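DNA alpha-glucosyltransferase (Enterobacteria phage T4, PDB 1Y6F) is a phage-encoded glucosyltransferase of the GT-B class, with two Rossmann-like halves, each built on a parallel sheet, that enclose a cleft holding uridine-5'-diphosphate-glucose. Local coordinates at residues Y256-I261 / Q273-Y278; Q295-N300 / Y310-L315. All blocks are in the same frame, centred on the assembly; numbering follows the deposited sequence.

Contact 1. Residues Y256-I261 / Q273-Y278; sequences YGNREI and QILDCY. With UPG (uridine-5'-diphosphate-glucose), chain E.
Y256 and L275 form a parallel beta bridge with their CA atoms 5.0 Å apart, where Y256 O accepts a nearly straight bond from D276 N (3.0 Å, N-H...O 162°) and Y256 N makes a weak, bent one to I274 O. The side chains of Y256 and L275 lie on the same face of the sheet. There Q273 bends back at chi2, so that its amide meets the phenol end of Y256 obliquely, the two planes 58° apart. L275 works through both branches: CD1 sits 3.8 Å from N258 CA, while CD2 lies 4.1 Å from I261 CD1. N258 lays its amide alongside the backbone of C277 and Y278, and its ND2 is buried without a polar partner. The carboxylate of D276 is held by Y255 through OD2. Beyond the strand, Y278 reads the uracil edge of uridine-5'-diphosphate-glucose: Y278 N bonds to UPG O4 (2.9 Å) and UPG N3 to Y278 O (2.8 Å), both at 173°. Y278 CG lies between the backbone N and the carbonyl carbon, and its ring turns back over the base, UPG N3 sitting over the centre of one face. Strand 253-256 is the edge of the sheet; strand 272-275 separates it from strand 231-235, and R286 of helix 280-287 packs on I261 and L275.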
loop_
_atom_site.group_PDB
_atom_site.type_symbol
_atom_site.label_atom_id
_atom_site.label_comp_id
_atom_site.label_asym_id
_atom_site.label_seq_id
_atom_site.Cartn_x
_atom_site.Cartn_y
_atom_site.Cartn_z
ATOM N N TYR C 256 11.750 15.346 11.354
ATOM C CA TYR C 256 12.359 14.511 12.402
ATOM C C TYR C 256 12.820 13.162 11.838
ATOM O O TYR C 256 12.044 12.455 11.192
ATOM C CB TYR C 256 11.366 14.221 13.539
ATOM C CG TYR C 256 11.042 15.393 14.439
ATOM C CD1 TYR C 256 10.261 16.454 13.985
ATOM C CD2 TYR C 256 11.510 15.436 15.750
ATOM C CE1 TYR C 256 9.953 17.533 14.813
ATOM C CE2 TYR C 256 11.208 16.508 16.587
ATOM C CZ TYR C 256 10.429 17.553 16.112
ATOM O OH TYR C 256 10.129 18.610 16.937
ATOM N N GLY C 257 14.077 12.806 12.084
ATOM C CA GLY C 257 14.584 11.530 11.607
ATOM C C GLY C 257 13.945 10.466 12.476
ATOM O O GLY C 257 13.548 10.773 13.600
ATOM N N ASN C 258 13.851 9.229 11.990
ATOM C CA ASN C 258 13.214 8.170 12.776
ATOM C C ASN C 258 13.921 7.832 14.093
ATOM O O ASN C 258 13.385 7.094 14.921
ATOM C CB ASN C 258 13.058 6.898 11.941
ATOM C CG ASN C 258 12.007 5.952 12.512
ATOM O OD1 ASN C 258 11.856 4.821 12.049
ATOM N ND2 ASN C 258 11.269 6.418 13.516
ATOM N N ARG C 259 15.120 8.364 14.293
ATOM C CA ARG C 259 15.855 8.103 15.523
ATOM C C ARG C 259 15.361 9.024 16.632
ATOM O O ARG C 259 15.171 8.593 17.768
ATOM C CB ARG C 259 17.355 8.320 15.308
ATOM C CG ARG C 259 18.040 7.260 14.445
ATOM C CD ARG C 259 18.851 6.251 15.275
ATOM N NE ARG C 259 19.844 6.888 16.144
ATOM C CZ ARG C 259 20.853 6.247 16.731
ATOM N NH1 ARG C 259 21.021 4.944 16.545
ATOM N NH2 ARG C 259 21.694 6.907 17.513
ATOM N N GLU C 260 15.156 10.293 16.296
ATOM C CA GLU C 260 14.691 11.276 17.268
ATOM C C GLU C 260 13.187 11.480 17.184
ATOM O O GLU C 260 12.708 12.587 16.953
ATOM C CB GLU C 260 15.399 12.619 17.060
ATOM C CG GLU C 260 15.288 13.171 15.650
ATOM C CD GLU C 260 16.375 12.649 14.733
ATOM O OE1 GLU C 260 16.510 11.414 14.594
ATOM O OE2 GLU C 260 17.100 13.482 14.149
ATOM N N ILE C 261 12.442 10.400 17.371
ATOM C CA ILE C 261 10.995 10.470 17.326
ATOM C C ILE C 261 10.498 10.991 18.672
ATOM O O ILE C 261 9.493 11.695 18.746
ATOM C CB ILE C 261 10.386 9.072 17.049
ATOM C CG1 ILE C 261 8.883 9.195 16.800
ATOM C CG2 ILE C 261 10.660 8.136 18.225
ATOM C CD1 ILE C 261 8.218 7.889 16.430
ATOM N N GLN C 273 4.443 18.238 12.341
ATOM C CA GLN C 273 5.619 17.462 12.753
ATOM C C GLN C 273 5.821 16.314 11.744
ATOM O O GLN C 273 5.125 15.305 11.818
ATOM C CB GLN C 273 5.407 16.852 14.145
ATOM C CG GLN C 273 4.945 17.807 15.238
ATOM C CD GLN C 273 6.045 18.727 15.736
ATOM O OE1 GLN C 273 6.221 19.834 15.226
ATOM N NE2 GLN C 273 6.800 18.264 16.730
ATOM N N ILE C 274 6.772 16.463 10.822
ATOM C CA ILE C 274 7.036 15.455 9.795
ATOM C C ILE C 274 8.040 14.357 10.176
ATOM O O ILE C 274 9.172 14.658 10.538
ATOM C CB ILE C 274 7.560 16.128 8.508
ATOM C CG1 ILE C 274 6.637 17.267 8.105
ATOM C CG2 ILE C 274 7.635 15.118 7.376
ATOM C CD1 ILE C 274 5.197 16.842 7.946
ATOM N N LEU C 275 7.629 13.091 10.083
ATOM C CA LEU C 275 8.518 11.957 10.384
ATOM C C LEU C 275 9.040 11.389 9.057
ATOM O O LEU C 275 8.271 11.127 8.134
ATOM C CB LEU C 275 7.784 10.866 11.179
ATOM C CG LEU C 275 8.568 9.608 11.594
ATOM C CD1 LEU C 275 9.853 9.971 12.332
ATOM C CD2 LEU C 275 7.690 8.743 12.484
ATOM N N ASP C 276 10.358 11.221 8.983
ATOM C CA ASP C 276 11.063 10.742 7.791
ATOM C C ASP C 276 10.443 9.550 7.074
ATOM O O ASP C 276 9.879 9.685 5.989
ATOM C CB ASP C 276 12.512 10.395 8.157
ATOM C CG ASP C 276 13.370 10.105 6.938
ATOM O OD1 ASP C 276 14.534 9.684 7.118
ATOM O OD2 ASP C 276 12.885 10.303 5.799
ATOM N N CYS C 277 10.609 8.380 7.678
ATOM C CA CYS C 277 10.093 7.122 7.162
ATOM C C CYS C 277 9.795 6.332 8.425
ATOM O O CYS C 277 10.290 6.670 9.492
ATOM C CB CYS C 277 11.150 6.396 6.316
ATOM S SG CYS C 277 12.265 5.310 7.240
ATOM N N TYR C 278 9.013 5.272 8.334
ATOM C CA TYR C 278 8.694 4.570 9.559
ATOM C C TYR C 278 8.702 3.078 9.487
ATOM O O TYR C 278 8.690 2.485 8.408
ATOM C CB TYR C 278 7.323 5.027 10.070
ATOM C CG TYR C 278 6.168 4.739 9.127
ATOM C CD1 TYR C 278 5.527 3.497 9.125
ATOM C CD2 TYR C 278 5.703 5.715 8.253
ATOM C CE1 TYR C 278 4.448 3.251 8.279
ATOM C CE2 TYR C 278 4.630 5.473 7.401
ATOM C CZ TYR C 278 4.010 4.246 7.423
ATOM O OH TYR C 278 2.932 4.032 6.604
HETATM N N1 UPG E . 5.028 1.959 5.138
HETATM C C2 UPG E . 5.941 1.745 6.148
HETATM N N3 UPG E . 6.899 2.717 6.274
HETATM C C4 UPG E . 7.025 3.858 5.515
HETATM C C5 UPG E . 6.024 4.021 4.510
HETATM C C6 UPG E . 5.081 3.089 4.362
HETATM O O2 UPG E . 5.901 0.771 6.882
HETATM O O4 UPG E . 7.980 4.604 5.706
HETATM C C1C UPG E . 4.024 0.918 4.897
HETATM C C2C UPG E . 2.566 1.340 5.052
HETATM O O2C UPG E . 2.165 1.194 6.395
HETATM C C3C UPG E . 1.879 0.328 4.137
HETATM C C4C UPG E . 2.866 0.217 2.983
HETATM O O4C UPG E . 4.167 0.508 3.554
HETATM O O3C UPG E . 1.775 -0.931 4.793
HETATM C C5C UPG E . 2.607 1.153 1.825
HETATM O O5C UPG E . 1.556 0.636 1.024
HETATM P PA UPG E . 0.430 1.566 0.398
HETATM O O1A UPG E . -0.335 0.707 -0.528
HETATM O O2A UPG E . -0.279 2.249 1.511
HETATM O O3A UPG E . 1.260 2.701 -0.430
HETATM P PB UPG E . 2.270 2.564 -1.704
HETATM O O1B UPG E . 1.945 3.655 -2.648
HETATM O O2B UPG E . 3.636 2.475 -1.151
HETATM O O3B UPG E . 1.851 1.167 -2.357
HETATM C "C1'" UPG E . 1.831 0.833 -3.787
HETATM C "C2'" UPG E . 0.782 1.574 -4.619
HETATM C "C3'" UPG E . -0.582 1.321 -3.968
HETATM C "C4'" UPG E . -0.876 -0.192 -3.945
HETATM C "C5'" UPG E . 0.296 -0.985 -3.325
HETATM C "C6'" UPG E . 0.166 -2.486 -3.527
HETATM O "O2'" UPG E . 1.075 2.962 -4.681
HETATM O "O3'" UPG E . -1.608 2.010 -4.672
HETATM O "O4'" UPG E . -2.054 -0.426 -3.183
HETATM O "O5'" UPG E . 1.576 -0.584 -3.900
HETATM O "O6'" UPG E . -0.766 -2.805 -4.558
#

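Contact 2. Residues Q295-N300 / Y310-L315; sequences QLSKLN and YTHLEL. With UPG (uridine-5'-diphosphate-glucose), chain E.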
loop_
_atom_site.group_PDB
_atom_site.type_symbol
_atom_site.label_atom_id
_atom_site.label_comp_id
_atom_site.label_asym_id
_atom_site.label_seq_id
_atom_site.Cartn_x
_atom_site.Cartn_y
_atom_site.Cartn_z
ATOM N N GLN C 295 -5.402 9.665 5.384
ATOM C CA GLN C 295 -4.848 9.002 4.208
ATOM C C GLN C 295 -5.605 9.630 3.058
ATOM O O GLN C 295 -6.655 9.138 2.649
ATOM C CB GLN C 295 -5.117 7.495 4.290
ATOM C CG GLN C 295 -4.082 6.626 3.579
ATOM C CD GLN C 295 -4.339 6.505 2.092
ATOM O OE1 GLN C 295 -4.999 7.345 1.497
ATOM N NE2 GLN C 295 -3.804 5.455 1.482
ATOM N N LEU C 296 -5.074 10.734 2.547
ATOM C CA LEU C 296 -5.738 11.464 1.479
ATOM C C LEU C 296 -5.346 11.146 0.046
ATOM O O LEU C 296 -5.171 12.055 -0.764
ATOM C CB LEU C 296 -5.595 12.966 1.729
ATOM C CG LEU C 296 -6.573 13.590 2.735
ATOM C CD1 LEU C 296 -6.676 12.729 3.974
ATOM C CD2 LEU C 296 -6.097 14.979 3.108
ATOM N N SER C 297 -5.221 9.865 -0.281
ATOM C CA SER C 297 -4.879 9.486 -1.644
ATOM C C SER C 297 -6.016 9.975 -2.526
ATOM O O SER C 297 -7.176 9.644 -2.292
ATOM C CB SER C 297 -4.743 7.965 -1.772
ATOM O OG SER C 297 -3.602 7.491 -1.076
ATOM N N LYS C 298 -5.687 10.769 -3.534
ATOM C CA LYS C 298 -6.708 11.300 -4.428
ATOM C C LYS C 298 -6.462 10.869 -5.869
ATOM O O LYS C 298 -6.497 11.677 -6.800
ATOM C CB LYS C 298 -6.749 12.828 -4.318
ATOM C CG LYS C 298 -5.393 13.495 -4.489
ATOM C CD LYS C 298 -5.459 14.982 -4.153
ATOM C CE LYS C 298 -4.121 15.669 -4.396
ATOM N NZ LYS C 298 -4.162 17.134 -4.090
ATOM N N LEU C 299 -6.203 9.579 -6.032
ATOM C CA LEU C 299 -5.958 8.974 -7.339
ATOM C C LEU C 299 -7.119 9.322 -8.283
ATOM O O LEU C 299 -8.180 9.747 -7.834
ATOM C CB LEU C 299 -5.872 7.462 -7.151
ATOM C CG LEU C 299 -4.828 6.613 -7.868
ATOM C CD1 LEU C 299 -3.445 7.228 -7.718
ATOM C CD2 LEU C 299 -4.876 5.199 -7.277
ATOM N N ASN C 300 -6.941 9.131 -9.585
ATOM C CA ASN C 300 -8.021 9.450 -10.514
ATOM C C ASN C 300 -8.914 8.286 -10.955
ATOM O O ASN C 300 -8.452 7.167 -11.146
ATOM C CB ASN C 300 -7.464 10.142 -11.750
ATOM C CG ASN C 300 -8.546 10.462 -12.752
ATOM O OD1 ASN C 300 -9.087 9.568 -13.408
ATOM N ND2 ASN C 300 -8.891 11.740 -12.859
ATOM N N TYR C 310 -2.865 -0.172 1.435
ATOM C CA TYR C 310 -2.560 -0.679 2.772
ATOM C C TYR C 310 -2.662 0.386 3.855
ATOM O O TYR C 310 -3.109 0.090 4.972
ATOM C CB TYR C 310 -1.175 -1.336 2.815
ATOM C CG TYR C 310 -1.188 -2.676 2.141
ATOM C CD1 TYR C 310 -0.602 -2.865 0.888
ATOM C CD2 TYR C 310 -1.866 -3.740 2.719
ATOM C CE1 TYR C 310 -0.701 -4.083 0.224
ATOM C CE2 TYR C 310 -1.971 -4.955 2.076
ATOM C CZ TYR C 310 -1.392 -5.126 0.832
ATOM O OH TYR C 310 -1.508 -6.346 0.215
ATOM N N THR C 311 -2.249 1.617 3.541
ATOM C CA THR C 311 -2.348 2.692 4.521
ATOM C C THR C 311 -3.821 2.920 4.872
ATOM O O THR C 311 -4.130 3.283 6.004
ATOM C CB THR C 311 -1.691 4.023 4.032
ATOM O OG1 THR C 311 -1.847 4.162 2.620
ATOM C CG2 THR C 311 -0.213 4.040 4.374
ATOM N N HIS C 312 -4.726 2.691 3.914
ATOM C CA HIS C 312 -6.164 2.838 4.170
ATOM C C HIS C 312 -6.557 1.765 5.195
ATOM O O HIS C 312 -7.143 2.066 6.233
ATOM C CB HIS C 312 -7.009 2.590 2.902
ATOM C CG HIS C 312 -6.953 3.685 1.878
ATOM N ND1 HIS C 312 -7.504 4.932 2.084
ATOM C CD2 HIS C 312 -6.451 3.703 0.621
ATOM C CE1 HIS C 312 -7.346 5.669 0.999
ATOM N NE2 HIS C 312 -6.709 4.945 0.095
ATOM N N LEU C 313 -6.224 0.511 4.892
ATOM C CA LEU C 313 -6.581 -0.612 5.760
ATOM C C LEU C 313 -5.948 -0.579 7.149
ATOM O O LEU C 313 -6.557 -1.017 8.117
ATOM C CB LEU C 313 -6.236 -1.944 5.079
ATOM C CG LEU C 313 -6.699 -2.089 3.631
ATOM C CD1 LEU C 313 -6.334 -3.472 3.095
ATOM C CD2 LEU C 313 -8.207 -1.861 3.557
ATOM N N GLU C 314 -4.732 -0.066 7.262
ATOM C CA GLU C 314 -4.093 -0.024 8.572
ATOM C C GLU C 314 -4.847 0.901 9.533
ATOM O O GLU C 314 -4.986 0.590 10.730
ATOM C CB GLU C 314 -2.631 0.399 8.421
ATOM C CG GLU C 314 -1.733 -0.739 7.921
ATOM C CD GLU C 314 -0.480 -0.241 7.223
ATOM O OE1 GLU C 314 0.427 -1.053 6.963
ATOM O OE2 GLU C 314 -0.407 0.963 6.917
ATOM N N LEU C 315 -5.362 2.019 9.014
ATOM C CA LEU C 315 -6.110 2.953 9.850
ATOM C C LEU C 315 -7.355 2.301 10.451
ATOM O O LEU C 315 -7.575 2.357 11.667
ATOM C CB LEU C 315 -6.513 4.200 9.060
ATOM C CG LEU C 315 -5.355 5.069 8.572
ATOM C CD1 LEU C 315 -5.903 6.281 7.872
ATOM C CD2 LEU C 315 -4.496 5.497 9.737
HETATM N N1 UPG E . 5.028 1.959 5.138
HETATM C C2 UPG E . 5.941 1.745 6.148
HETATM N N3 UPG E . 6.899 2.717 6.274
HETATM C C4 UPG E . 7.025 3.858 5.515
HETATM C C5 UPG E . 6.024 4.021 4.510
HETATM C C6 UPG E . 5.081 3.089 4.362
HETATM O O2 UPG E . 5.901 0.771 6.882
HETATM O O4 UPG E . 7.980 4.604 5.706
HETATM C C1C UPG E . 4.024 0.918 4.897
HETATM C C2C UPG E . 2.566 1.340 5.052
HETATM O O2C UPG E . 2.165 1.194 6.395
HETATM C C3C UPG E . 1.879 0.328 4.137
HETATM C C4C UPG E . 2.866 0.217 2.983
HETATM O O4C UPG E . 4.167 0.508 3.554
HETATM O O3C UPG E . 1.775 -0.931 4.793
HETATM C C5C UPG E . 2.607 1.153 1.825
HETATM O O5C UPG E . 1.556 0.636 1.024
HETATM P PA UPG E . 0.430 1.566 0.398
HETATM O O1A UPG E . -0.335 0.707 -0.528
HETATM O O2A UPG E . -0.279 2.249 1.511
HETATM O O3A UPG E . 1.260 2.701 -0.430
HETATM P PB UPG E . 2.270 2.564 -1.704
HETATM O O1B UPG E . 1.945 3.655 -2.648
HETATM O O2B UPG E . 3.636 2.475 -1.151
HETATM O O3B UPG E . 1.851 1.167 -2.357
HETATM C "C1'" UPG E . 1.831 0.833 -3.787
HETATM C "C2'" UPG E . 0.782 1.574 -4.619
HETATM C "C3'" UPG E . -0.582 1.321 -3.968
HETATM C "C4'" UPG E . -0.876 -0.192 -3.945
HETATM C "C5'" UPG E . 0.296 -0.985 -3.325
HETATM C "C6'" UPG E . 0.166 -2.486 -3.527
HETATM O "O2'" UPG E . 1.075 2.962 -4.681
HETATM O "O3'" UPG E . -1.608 2.010 -4.672
HETATM O "O4'" UPG E . -2.054 -0.426 -3.183
HETATM O "O5'" UPG E . 1.576 -0.584 -3.900
HETATM O "O6'" UPG E . -0.766 -2.805 -4.558
#
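Q295 reaches across to T311, H312 and L315 of helix 310-317. The helix opens toward the PA phosphate of UPG: Y310 N makes a weak bond to UPG O1A, and the partial positive charge of the helix start would favour this anion. T311 gives both N and OG1 to UPG O2A, OG1 at 2.7 Å, while OG1 accepts a hydrogen bond from Q295 NE2 (2.6 Å, 153°). Q295 is thus in the second shell of the phosphate, consistent with a part in orienting the hydroxyl. The Q295 amide lies over one face of the H312 imidazole, planes 33° apart, with NE2 3.2 Å above the ring plane. With NE2 on T311 OG1 and S297 N bonded to Q295 OE1 at 3.1 Å, both ends of the amide are held, restricting its rotation. One turn after Y310, E314 extends its carboxylate to the ribose, receiving UPG O3C on OE1 and UPG O2C on OE2, each at 2.6 Å; N280 also bonds to OE1. L315 CD1 lies 3.9 Å from Q295 CB. F324 of strand 321-325, beside strand 290-295, packs against Q295 and L315 and stacks edge-to-face with H312, while helix 280-287 touches E314 and L315.

Overall arrangement
The two contacts follow one another in sequence, 256-278 ahead of 295-315, and their centres lie 20 Å apart in the same Rossmann-like half. Both belong to one seven-stranded parallel sheet: contact 1 is at the edge formed by strands 253-256 and 272-275, whereas contact 2 follows strand 290-295 in its interior. Helix 280-287 joins them, touching side chains of both. UPG touches both, its base at the loop after strand 272-275 and its ribose and PA phosphate at the start of helix 310-317. Y278 OH and T311 CG2 meet in packing at 3.9 Å; that loop and the helix start thus both line the UPG site, consistent with nucleotide binding by one half in other GT-B proteins.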